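Local coordinates for protein malate oxidoreductase (PDB 1VL6) that probably catalyses the NAD-dependent oxidative decarboxylation of malate to pyruvate, as a malic enzyme, at residues P288-L293 with A308-V313; G263-I268 with K283-P288; G136-E141 with M159-F164; N70-V75 with A107-F112. All coordinates share one frame; numbering follows the deposited sequence.

Interaction 1: P288-L293 with A308-V313; sequences PVIFAL and AGAFIV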
loop_
_atom_site.group_PDB
_atom_site.type_symbol
_atom_site.label_atom_id
_atom_site.label_comp_id
_atom_site.label_asym_id
_atom_site.label_seq_id
_atom_site.Cartn_x
_atom_site.Cartn_y
_atom_site.Cartn_z
ATOM N N PRO A 288 39.807 -11.146 -27.226
ATOM C CA PRO A 288 39.855 -10.291 -26.063
ATOM C C PRO A 288 38.490 -9.873 -25.555
ATOM O O PRO A 288 37.539 -9.687 -26.338
ATOM C CB PRO A 288 40.591 -9.076 -26.583
ATOM C CG PRO A 288 40.296 -9.049 -28.031
ATOM C CD PRO A 288 40.352 -10.469 -28.415
ATOM N N VAL A 289 38.413 -9.708 -24.241
ATOM C CA VAL A 289 37.206 -9.382 -23.563
ATOM C C VAL A 289 37.399 -8.057 -22.886
ATOM O O VAL A 289 38.456 -7.837 -22.235
ATOM C CB VAL A 289 36.859 -10.436 -22.508
ATOM C CG1 VAL A 289 35.643 -9.978 -21.653
ATOM C CG2 VAL A 289 36.525 -11.701 -23.186
ATOM N N ILE A 290 36.397 -7.183 -23.057
ATOM C CA ILE A 290 36.443 -5.779 -22.635
ATOM C C ILE A 290 35.185 -5.493 -21.799
ATOM O O ILE A 290 34.053 -5.459 -22.355
ATOM C CB ILE A 290 36.398 -4.846 -23.864
ATOM C CG1 ILE A 290 37.540 -5.120 -24.835
ATOM C CG2 ILE A 290 36.371 -3.350 -23.453
ATOM C CD1 ILE A 290 38.847 -4.807 -24.343
ATOM N N PHE A 291 35.379 -5.342 -20.478
ATOM C CA PHE A 291 34.327 -4.948 -19.573
ATOM C C PHE A 291 34.658 -3.465 -19.371
ATOM O O PHE A 291 35.662 -3.131 -18.687
ATOM C CB PHE A 291 34.428 -5.689 -18.228
ATOM C CG PHE A 291 34.003 -7.150 -18.230
ATOM C CD1 PHE A 291 33.683 -7.845 -19.378
ATOM C CD2 PHE A 291 34.020 -7.862 -17.027
ATOM C CE1 PHE A 291 33.324 -9.195 -19.316
ATOM C CE2 PHE A 291 33.658 -9.209 -16.954
ATOM C CZ PHE A 291 33.308 -9.870 -18.098
ATOM N N ALA A 292 33.886 -2.580 -19.982
ATOM C CA ALA A 292 34.183 -1.167 -19.857
ATOM C C ALA A 292 33.066 -0.555 -19.085
ATOM O O ALA A 292 32.078 -0.106 -19.663
ATOM C CB ALA A 292 34.345 -0.510 -21.229
ATOM N N LEU A 293 33.246 -0.516 -17.773
ATOM C CA LEU A 293 32.159 -0.222 -16.839
ATOM C C LEU A 293 32.209 1.214 -16.284
ATOM O O LEU A 293 31.419 1.587 -15.433
ATOM C CB LEU A 293 32.176 -1.232 -15.684
ATOM C CG LEU A 293 32.363 -2.695 -16.108
ATOM C CD1 LEU A 293 32.388 -3.625 -14.965
ATOM C CD2 LEU A 293 31.301 -3.084 -17.049
ATOM N N ALA A 308 36.898 -3.028 -33.562
ATOM C CA ALA A 308 38.335 -3.160 -33.447
ATOM C C ALA A 308 38.757 -4.576 -33.099
ATOM O O ALA A 308 39.964 -4.848 -33.020
ATOM C CB ALA A 308 38.894 -2.156 -32.408
ATOM N N GLY A 309 37.807 -5.483 -32.926
ATOM C CA GLY A 309 38.127 -6.870 -32.744
ATOM C C GLY A 309 37.708 -7.511 -31.420
ATOM O O GLY A 309 37.993 -8.687 -31.181
ATOM N N ALA A 310 37.020 -6.783 -30.553
ATOM C CA ALA A 310 36.641 -7.347 -29.262
ATOM C C ALA A 310 35.765 -8.571 -29.441
ATOM O O ALA A 310 34.840 -8.558 -30.219
ATOM C CB ALA A 310 35.900 -6.305 -28.406
ATOM N N PHE A 311 36.042 -9.637 -28.708
ATOM C CA PHE A 311 35.182 -10.858 -28.766
ATOM C C PHE A 311 33.958 -10.689 -27.922
ATOM O O PHE A 311 32.923 -11.176 -28.293
ATOM C CB PHE A 311 35.951 -12.058 -28.241
ATOM C CG PHE A 311 35.145 -13.285 -28.052
ATOM C CD1 PHE A 311 34.422 -13.823 -29.097
ATOM C CD2 PHE A 311 35.187 -13.969 -26.831
ATOM C CE1 PHE A 311 33.689 -14.997 -28.922
ATOM C CE2 PHE A 311 34.505 -15.135 -26.654
ATOM C CZ PHE A 311 33.744 -15.658 -27.708
ATOM N N ILE A 312 34.080 -10.036 -26.762
ATOM C CA ILE A 312 32.921 -9.768 -25.853
ATOM C C ILE A 312 33.084 -8.387 -25.224
ATOM O O ILE A 312 34.195 -8.011 -24.753
ATOM C CB ILE A 312 32.846 -10.788 -24.718
ATOM C CG1 ILE A 312 32.367 -12.131 -25.230
ATOM C CG2 ILE A 312 31.905 -10.300 -23.605
ATOM C CD1 ILE A 312 32.633 -13.290 -24.249
ATOM N N VAL A 313 31.983 -7.652 -25.190
ATOM C CA VAL A 313 32.027 -6.317 -24.650
ATOM C C VAL A 313 30.900 -6.187 -23.627
ATOM O O VAL A 313 29.746 -6.623 -23.853
ATOM C CB VAL A 313 31.861 -5.285 -25.783
ATOM C CG1 VAL A 313 31.830 -3.887 -25.233
ATOM C CG2 VAL A 313 32.955 -5.427 -26.767
#
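Strand 289-292 and the start of strand 312-315 run parallel, Val289 paired with Ile312 and Ile290 with Val313, and are joined by bonds from Ile290 N to Ile312 O (2.9 Å) and from Phe311 N to Pro288 O (2.8 Å), the first being the straighter. Val313 CA adds a CA-H...O contact to Ile290 O, which also bonds the backbone of Ala314. Val289 and Ile312 stand side by side on one face of the sheet and point the same way, Val289 CG2 lying 4.1 Å from Ile312 CB. With CG1 of Val289 anti to the backbone N (chi1 173°), CG2 swings beside that nitrogen and lies loosely at the edge of the Phe311 ring, near its plane. This is the last beta-alpha-beta crossover of the NAD-binding domain sheet: helix 302-307 links the strands and packs on Val313, on the face shared with Ile290. There Ile290 CG1 touches Ala310 CB at 4.1 Å. The returning chain is turned by Gly309, whose positive phi of 118° belongs to a Schellman motif behind the helix. Pro288 CG rests 3.9 Å from Gly309 O, and the Phe311 side chain packs on Lys287.

Interaction 2: G263-I268 with K283-P288; sequences GADFFI and KMSRKP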
loop_
_atom_site.group_PDB
_atom_site.type_symbol
_atom_site.label_atom_id
_atom_site.label_comp_id
_atom_site.label_asym_id
_atom_site.label_seq_id
_atom_site.Cartn_x
_atom_site.Cartn_y
_atom_site.Cartn_z
ATOM N N GLY A 263 48.907 -8.258 -24.910
ATOM C CA GLY A 263 48.690 -9.658 -24.665
ATOM C C GLY A 263 47.627 -9.961 -23.645
ATOM O O GLY A 263 47.326 -11.108 -23.400
ATOM N N ALA A 264 47.025 -8.950 -23.068
ATOM C CA ALA A 264 46.016 -9.203 -22.067
ATOM C C ALA A 264 44.811 -9.914 -22.650
ATOM O O ALA A 264 44.425 -9.673 -23.775
ATOM C CB ALA A 264 45.607 -7.894 -21.424
ATOM N N ASP A 265 44.200 -10.764 -21.848
ATOM C CA ASP A 265 42.994 -11.465 -22.245
ATOM C C ASP A 265 41.722 -10.739 -21.838
ATOM O O ASP A 265 40.696 -10.857 -22.506
ATOM C CB ASP A 265 42.995 -12.835 -21.601
ATOM C CG ASP A 265 44.162 -13.658 -22.050
ATOM O OD1 ASP A 265 44.030 -14.247 -23.145
ATOM O OD2 ASP A 265 45.238 -13.744 -21.403
ATOM N N PHE A 266 41.778 -10.015 -20.722
ATOM C CA PHE A 266 40.623 -9.247 -20.267
ATOM C C PHE A 266 41.061 -7.866 -19.860
ATOM O O PHE A 266 42.195 -7.670 -19.363
ATOM C CB PHE A 266 39.976 -9.908 -19.071
ATOM C CG PHE A 266 39.381 -11.262 -19.366
ATOM C CD1 PHE A 266 40.196 -12.359 -19.569
ATOM C CD2 PHE A 266 38.015 -11.442 -19.368
ATOM C CE1 PHE A 266 39.668 -13.597 -19.793
ATOM C CE2 PHE A 266 37.486 -12.677 -19.599
ATOM C CZ PHE A 266 38.299 -13.757 -19.824
ATOM N N PHE A 267 40.183 -6.899 -20.110
ATOM C CA PHE A 267 40.317 -5.588 -19.536
ATOM C C PHE A 267 39.072 -5.412 -18.731
ATOM O O PHE A 267 37.958 -5.613 -19.259
ATOM C CB PHE A 267 40.408 -4.491 -20.605
ATOM C CG PHE A 267 40.152 -3.080 -20.081
ATOM C CD1 PHE A 267 41.184 -2.317 -19.554
ATOM C CD2 PHE A 267 38.893 -2.550 -20.083
ATOM C CE1 PHE A 267 40.954 -1.064 -19.071
ATOM C CE2 PHE A 267 38.662 -1.291 -19.573
ATOM C CZ PHE A 267 39.691 -0.548 -19.075
ATOM N N ILE A 268 39.247 -5.032 -17.461
ATOM C CA ILE A 268 38.137 -4.611 -16.644
ATOM C C ILE A 268 38.365 -3.206 -16.144
ATOM O O ILE A 268 39.261 -2.935 -15.327
ATOM C CB ILE A 268 37.980 -5.531 -15.495
ATOM C CG1 ILE A 268 37.984 -6.984 -16.017
ATOM C CG2 ILE A 268 36.701 -5.233 -14.821
ATOM C CD1 ILE A 268 37.493 -8.002 -15.019
ATOM N N LYS A 283 46.402 -5.331 -29.930
ATOM C CA LYS A 283 47.653 -5.806 -29.307
ATOM C C LYS A 283 47.351 -6.641 -28.084
ATOM O O LYS A 283 48.253 -7.171 -27.482
ATOM C CB LYS A 283 48.547 -4.667 -28.912
ATOM C CG LYS A 283 48.913 -3.765 -30.073
ATOM C CD LYS A 283 49.987 -2.720 -29.682
ATOM C CE LYS A 283 49.495 -1.769 -28.604
ATOM N NZ LYS A 283 50.484 -0.732 -28.409
HETATM N N MSE A 284 46.078 -6.783 -27.734
HETATM C CA MSE A 284 45.674 -7.723 -26.693
HETATM C C MSE A 284 45.733 -9.109 -27.293
HETATM O O MSE A 284 45.979 -9.245 -28.470
HETATM C CB MSE A 284 44.235 -7.443 -26.195
HETATM C CG MSE A 284 44.082 -6.097 -25.524
HETATM SE SE MSE A 284 42.282 -5.713 -24.948
HETATM C CE MSE A 284 41.934 -7.248 -23.651
ATOM N N SER A 285 45.474 -10.153 -26.513
ATOM C CA SER A 285 45.499 -11.500 -27.087
ATOM C C SER A 285 44.308 -11.748 -27.993
ATOM O O SER A 285 43.436 -10.904 -28.140
ATOM C CB SER A 285 45.518 -12.538 -25.974
ATOM O OG SER A 285 44.262 -12.485 -25.249
ATOM N N ARG A 286 44.250 -12.941 -28.563
ATOM C CA ARG A 286 43.090 -13.343 -29.369
ATOM C C ARG A 286 41.838 -13.459 -28.486
ATOM O O ARG A 286 41.925 -13.755 -27.294
ATOM C CB ARG A 286 43.339 -14.639 -30.154
ATOM C CG ARG A 286 44.337 -14.472 -31.393
ATOM N N LYS A 287 40.687 -13.190 -29.106
ATOM C CA LYS A 287 39.378 -13.187 -28.470
ATOM C C LYS A 287 39.334 -12.386 -27.171
ATOM O O LYS A 287 38.885 -12.855 -26.142
ATOM C CB LYS A 287 38.878 -14.611 -28.301
ATOM C CG LYS A 287 38.400 -15.237 -29.654
ATOM C CD LYS A 287 37.797 -16.655 -29.477
ATOM C CE LYS A 287 36.675 -16.989 -30.508
ATOM N NZ LYS A 287 35.677 -18.032 -29.971
ATOM N N PRO A 288 39.807 -11.146 -27.226
ATOM C CA PRO A 288 39.855 -10.291 -26.063
ATOM C C PRO A 288 38.490 -9.873 -25.555
ATOM O O PRO A 288 37.539 -9.687 -26.338
ATOM C CB PRO A 288 40.591 -9.076 -26.583
ATOM C CG PRO A 288 40.296 -9.049 -28.031
ATOM C CD PRO A 288 40.352 -10.469 -28.415
#
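Gly263, Ala264 and Asp265 meet Met284 and Ser285 in a largely buried contact between two loops, each leading into one of the neighbouring parallel strands 266-269 and 289-292. Two backbone bonds tie the loops: Gly263 N reaches Lys283 O at 2.9 Å, in the carbonyl plane, and Ser285 N gives a bond of 3.0 Å to Ala264 O from 41° above that carbonyl's plane. Ser285 then uses its side chain as well. With chi1 at 66°, OG sits between its own backbone N and carbonyl carbon and donates to Asp265 OD1 over 2.8 Å, arriving well above the carboxylate plane. The same carboxylate is held from elsewhere, OD1 by a salt bridge to Lys188 and OD2 by the backbone N of Lys194, so its rotation is probably fixed. Met284, a selenomethionine, supplies the apolar half. Its chain bends at the last torsion and carries CE over the strand entry, 4.3 Å from Ala264 CB and close to Phe267 CB; the side chain also packs on Ile290. The paired loops join the beginnings of two adjacent central strands, an arrangement that belongs to the Rossmann-type sheet of the malic enzyme NAD-binding domain.

Interaction 3: G136-E141 with M159-F164; sequences GGINLE and MNIPVF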
loop_
_atom_site.group_PDB
_atom_site.type_symbol
_atom_site.label_atom_id
_atom_site.label_comp_id
_atom_site.label_asym_id
_atom_site.label_seq_id
_atom_site.Cartn_x
_atom_site.Cartn_y
_atom_site.Cartn_z
ATOM N N GLY A 136 17.571 -4.352 10.483
ATOM C CA GLY A 136 18.041 -5.737 10.287
ATOM C C GLY A 136 19.291 -5.850 9.461
ATOM O O GLY A 136 19.904 -6.913 9.422
ATOM N N GLY A 137 19.650 -4.747 8.790
ATOM C CA GLY A 137 20.778 -4.707 7.833
ATOM C C GLY A 137 21.185 -3.295 7.476
ATOM O O GLY A 137 20.394 -2.374 7.602
ATOM N N ILE A 138 22.435 -3.113 7.072
ATOM C CA ILE A 138 22.940 -1.827 6.633
ATOM C C ILE A 138 23.460 -1.923 5.208
ATOM O O ILE A 138 24.325 -2.750 4.915
ATOM C CB ILE A 138 24.096 -1.409 7.510
ATOM C CG1 ILE A 138 23.703 -1.430 8.994
ATOM C CG2 ILE A 138 24.601 -0.057 7.083
ATOM C CD1 ILE A 138 22.911 -0.208 9.474
ATOM N N ASN A 139 22.974 -1.049 4.333
ATOM C CA ASN A 139 23.504 -0.933 3.002
ATOM C C ASN A 139 24.243 0.378 2.866
ATOM O O ASN A 139 23.631 1.440 2.757
ATOM C CB ASN A 139 22.384 -1.009 1.974
ATOM C CG ASN A 139 22.886 -0.821 0.536
ATOM O OD1 ASN A 139 22.172 -0.251 -0.270
ATOM N ND2 ASN A 139 24.105 -1.280 0.228
ATOM N N LEU A 140 25.559 0.312 2.893
ATOM C CA LEU A 140 26.401 1.491 2.653
ATOM C C LEU A 140 26.364 1.745 1.166
ATOM O O LEU A 140 26.455 0.789 0.378
ATOM C CB LEU A 140 27.866 1.245 3.112
ATOM C CG LEU A 140 28.059 1.030 4.607
ATOM C CD1 LEU A 140 29.396 0.492 4.888
ATOM C CD2 LEU A 140 27.863 2.331 5.353
ATOM N N GLU A 141 26.217 3.010 0.786
ATOM C CA GLU A 141 26.069 3.357 -0.605
ATOM C C GLU A 141 26.690 4.718 -0.887
ATOM O O GLU A 141 26.484 5.670 -0.117
ATOM C CB GLU A 141 24.589 3.335 -0.952
ATOM C CG GLU A 141 24.294 3.603 -2.418
ATOM C CD GLU A 141 24.482 2.414 -3.340
ATOM O OE1 GLU A 141 24.124 1.301 -2.954
ATOM O OE2 GLU A 141 24.975 2.620 -4.462
HETATM N N MSE A 159 29.473 -4.779 14.019
HETATM C CA MSE A 159 28.022 -4.855 14.137
HETATM C C MSE A 159 27.559 -6.288 14.022
HETATM O O MSE A 159 28.271 -7.149 13.566
HETATM C CB MSE A 159 27.337 -3.985 13.084
HETATM C CG MSE A 159 27.663 -2.471 13.216
HETATM SE SE MSE A 159 26.701 -1.355 11.908
HETATM C CE MSE A 159 24.990 -1.550 12.749
ATOM N N ASN A 160 26.356 -6.534 14.493
ATOM C CA ASN A 160 25.782 -7.868 14.478
ATOM C C ASN A 160 24.586 -7.949 13.596
ATOM O O ASN A 160 23.714 -8.732 13.845
ATOM C CB ASN A 160 25.356 -8.252 15.879
ATOM C CG ASN A 160 26.514 -8.669 16.717
ATOM O OD1 ASN A 160 26.877 -7.985 17.669
ATOM N ND2 ASN A 160 27.145 -9.764 16.340
ATOM N N ILE A 161 24.520 -7.051 12.638
ATOM C CA ILE A 161 23.630 -7.171 11.539
ATOM C C ILE A 161 24.529 -7.049 10.330
ATOM O O ILE A 161 25.600 -6.488 10.453
ATOM C CB ILE A 161 22.570 -6.070 11.531
ATOM C CG1 ILE A 161 23.188 -4.648 11.596
ATOM C CG2 ILE A 161 21.655 -6.272 12.620
ATOM C CD1 ILE A 161 22.152 -3.491 11.412
ATOM N N PRO A 162 24.147 -7.613 9.195
ATOM C CA PRO A 162 25.007 -7.589 8.038
ATOM C C PRO A 162 25.187 -6.156 7.548
ATOM O O PRO A 162 24.277 -5.319 7.713
ATOM C CB PRO A 162 24.239 -8.450 6.994
ATOM C CG PRO A 162 22.808 -8.373 7.408
ATOM C CD PRO A 162 22.904 -8.354 8.935
ATOM N N VAL A 163 26.369 -5.884 7.001
ATOM C CA VAL A 163 26.670 -4.619 6.397
ATOM C C VAL A 163 27.259 -4.914 5.046
ATOM O O VAL A 163 28.185 -5.696 4.939
ATOM C CB VAL A 163 27.724 -3.895 7.188
ATOM C CG1 VAL A 163 27.985 -2.512 6.605
ATOM C CG2 VAL A 163 27.353 -3.827 8.683
ATOM N N PHE A 164 26.711 -4.256 4.030
ATOM C CA PHE A 164 27.027 -4.491 2.641
ATOM C C PHE A 164 27.242 -3.125 2.013
ATOM O O PHE A 164 26.442 -2.224 2.271
ATOM C CB PHE A 164 25.812 -5.144 2.004
ATOM C CG PHE A 164 25.958 -5.477 0.537
ATOM C CD1 PHE A 164 26.799 -6.505 0.116
ATOM C CD2 PHE A 164 25.209 -4.816 -0.411
ATOM C CE1 PHE A 164 26.907 -6.828 -1.229
ATOM C CE2 PHE A 164 25.305 -5.138 -1.775
ATOM C CZ PHE A 164 26.159 -6.147 -2.180
#
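Ile138, with CG1 anti to the carbonyl carbon (chi1 -54°), and Ile161, with CG1 placed between backbone N and carbonyl carbon (chi1 54°), turn their branches together, Ile138 CG1 meeting Ile161 CD1 at 3.5 Å. The methyl CE of selenomethionine Met159 reaches the same Ile138 CG1 at 4.0 Å, the two side chains crossing at about a right angle. Nearby, Leu140 CD1 packs 3.7 Å from Val163 CG1, under helix 147-158. The other face is partly polar: Asn139 and Phe164 lie side by side, amide and ring planes 31° apart. Phe164 O is gripped twice, by Leu140 N at 2.8 Å in the carbonyl plane and by Asn139 ND2 at 3.2 Å from well above that plane. ND2 also bonds Asp166, while Asn139 OD1 accepts from Lys99. Replacing Asn139 with a leucine would probably leave Asp166 and Lys99 without these amide partners and strip Phe164 O of one of its two donors. Bonds from Ile138 N to Pro162 O (2.9 Å) and Phe164 N to Ile138 O (3.0 Å) complete the parallel pairing. Strand 137-140, helix 147-158 and strand 163-165 form a beta-alpha-beta unit, its last strand at one edge of the chain's four-stranded parallel sheet.

Interaction 4: N70-V75 with A107-F112; sequences NTVAVV and ADIDAF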
loop_
_atom_site.group_PDB
_atom_site.type_symbol
_atom_site.label_atom_id
_atom_site.label_comp_id
_atom_site.label_asym_id
_atom_site.label_seq_id
_atom_site.Cartn_x
_atom_site.Cartn_y
_atom_site.Cartn_z
ATOM N N ASN A 70 13.037 -7.158 8.454
ATOM C CA ASN A 70 12.938 -6.820 7.055
ATOM C C ASN A 70 13.209 -5.352 6.769
ATOM O O ASN A 70 12.789 -4.868 5.727
ATOM C CB ASN A 70 11.549 -7.239 6.578
ATOM C CG ASN A 70 11.389 -7.160 5.084
ATOM O OD1 ASN A 70 12.162 -7.731 4.318
ATOM N ND2 ASN A 70 10.376 -6.422 4.657
ATOM N N THR A 71 13.899 -4.634 7.655
ATOM C CA THR A 71 14.251 -3.232 7.358
ATOM C C THR A 71 15.731 -3.040 7.177
ATOM O O THR A 71 16.538 -3.685 7.800
ATOM C CB THR A 71 13.735 -2.231 8.415
ATOM O OG1 THR A 71 14.358 -2.461 9.681
ATOM C CG2 THR A 71 12.260 -2.436 8.679
ATOM N N VAL A 72 16.089 -2.149 6.292
ATOM C CA VAL A 72 17.470 -1.955 5.903
ATOM C C VAL A 72 17.710 -0.428 5.813
ATOM O O VAL A 72 16.872 0.312 5.296
ATOM C CB VAL A 72 17.743 -2.725 4.587
ATOM C CG1 VAL A 72 18.958 -2.158 3.790
ATOM C CG2 VAL A 72 17.906 -4.213 4.901
ATOM N N ALA A 73 18.824 0.043 6.385
ATOM C CA ALA A 73 19.186 1.438 6.258
ATOM C C ALA A 73 20.055 1.590 5.032
ATOM O O ALA A 73 20.971 0.823 4.844
ATOM C CB ALA A 73 19.925 1.884 7.477
ATOM N N VAL A 74 19.735 2.546 4.174
ATOM C CA VAL A 74 20.573 2.855 3.027
ATOM C C VAL A 74 21.345 4.097 3.437
ATOM O O VAL A 74 20.802 5.190 3.515
ATOM C CB VAL A 74 19.753 3.119 1.757
ATOM C CG1 VAL A 74 20.668 3.446 0.576
ATOM C CG2 VAL A 74 18.872 1.926 1.439
ATOM N N VAL A 75 22.630 3.907 3.710
ATOM C CA VAL A 75 23.435 4.923 4.397
ATOM C C VAL A 75 24.434 5.582 3.445
ATOM O O VAL A 75 25.266 4.908 2.870
ATOM C CB VAL A 75 24.179 4.285 5.584
ATOM C CG1 VAL A 75 25.107 5.287 6.274
ATOM C CG2 VAL A 75 23.160 3.697 6.579
ATOM N N ALA A 107 13.162 -7.173 -3.759
ATOM C CA ALA A 107 13.376 -8.075 -2.616
ATOM C C ALA A 107 12.312 -7.984 -1.565
ATOM O O ALA A 107 12.332 -8.794 -0.666
ATOM C CB ALA A 107 14.745 -7.809 -1.970
ATOM N N ASP A 108 11.399 -7.021 -1.704
ATOM C CA ASP A 108 10.313 -6.735 -0.763
ATOM C C ASP A 108 10.875 -6.291 0.574
ATOM O O ASP A 108 10.268 -6.467 1.632
ATOM C CB ASP A 108 9.313 -7.893 -0.676
ATOM C CG ASP A 108 7.998 -7.490 0.014
ATOM O OD1 ASP A 108 7.640 -6.291 0.001
ATOM O OD2 ASP A 108 7.250 -8.289 0.626
ATOM N N ILE A 109 12.042 -5.672 0.517
ATOM C CA ILE A 109 12.704 -5.186 1.734
ATOM C C ILE A 109 12.267 -3.767 1.978
ATOM O O ILE A 109 12.195 -2.967 1.042
ATOM C CB ILE A 109 14.216 -5.252 1.575
ATOM C CG1 ILE A 109 14.664 -6.692 1.723
ATOM C CG2 ILE A 109 14.921 -4.372 2.580
ATOM C CD1 ILE A 109 16.138 -6.832 1.516
ATOM N N ASP A 110 11.966 -3.464 3.236
ATOM C CA ASP A 110 11.589 -2.133 3.620
ATOM C C ASP A 110 12.871 -1.353 3.881
ATOM O O ASP A 110 13.482 -1.452 4.938
ATOM C CB ASP A 110 10.719 -2.201 4.866
ATOM C CG ASP A 110 9.343 -2.750 4.594
ATOM O OD1 ASP A 110 8.814 -2.663 3.460
ATOM O OD2 ASP A 110 8.688 -3.275 5.486
ATOM N N ALA A 111 13.306 -0.580 2.916
ATOM C CA ALA A 111 14.551 0.133 3.052
ATOM C C ALA A 111 14.299 1.627 3.301
ATOM O O ALA A 111 13.397 2.192 2.736
ATOM C CB ALA A 111 15.380 -0.089 1.796
ATOM N N PHE A 112 15.105 2.235 4.174
ATOM C CA PHE A 112 14.972 3.653 4.565
ATOM C C PHE A 112 16.292 4.375 4.230
ATOM O O PHE A 112 17.364 3.851 4.495
ATOM C CB PHE A 112 14.610 3.790 6.070
ATOM C CG PHE A 112 13.334 3.072 6.445
ATOM C CD1 PHE A 112 13.339 1.700 6.685
ATOM C CD2 PHE A 112 12.120 3.755 6.485
ATOM C CE1 PHE A 112 12.159 1.014 6.968
ATOM C CE2 PHE A 112 10.931 3.083 6.781
ATOM C CZ PHE A 112 10.954 1.707 7.025
#
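The Asn70 amide meets Asp108 through ND2: CG lies anti to the backbone N (chi1 -170°), and ND2 donates to Asp108 O at 3.0 Å along a nearly straight bond, lying in the carbonyl plane while the oxygen lies in the amide plane. The same ND2 bonds Glu33 of a third subunit. Without the amide, as with an alanine here, Asp108 O and that Glu33 would probably lose this donor. On the face carrying Thr71, Asp110 and Phe112, Thr71 CG2 lies at the edge of the Phe112 ring, a contact that is doubtful because the ring has two modelled positions. Asp110 on this face turns its carboxylate to Lys104 and to Thr28 of a second subunit. Strands 71-76 and 110-115 are the two strands of a beta-alpha-beta unit linked by helix 89-107, parallel, with short-segment axes 28° apart. Backbone bonds alternate between them, among them Phe112 N to Val72 O (2.8 Å) and Val74 N to Phe112 O (2.7 Å). On the opposite face Val72 CG2 slants across Ile109 CG2 at 3.8 Å, beneath helix 330-340, and Val74 CG2 touches Ala111 CB at 4.0 Å, where Phe103 of helix 89-107 packs on both residues.

The four contacts fall into two pairs, one in each sheet. Interactions 1 and 2 touch and share Pro288: Phe267, on the strand of interaction 2, bonds through its backbone to Val289 and Phe291, so 266-269, 289-292 and 312-315 follow one another in the NAD-binding sheet. Interactions 3 and 4 meet likewise where Asn139 bonds Ala73 and Val75, and their centres lie about 34 and 36 Å from the centre of interaction 1. All are mainly buried, though interactions 1 and 2 include exposed loop residues at the strand entries. Interaction 2 joins loops, whereas the others pair parallel strands. Interaction 4 alone has polar bonds to neighbouring subunits; Asn139 of interaction 3 bonds within the chain.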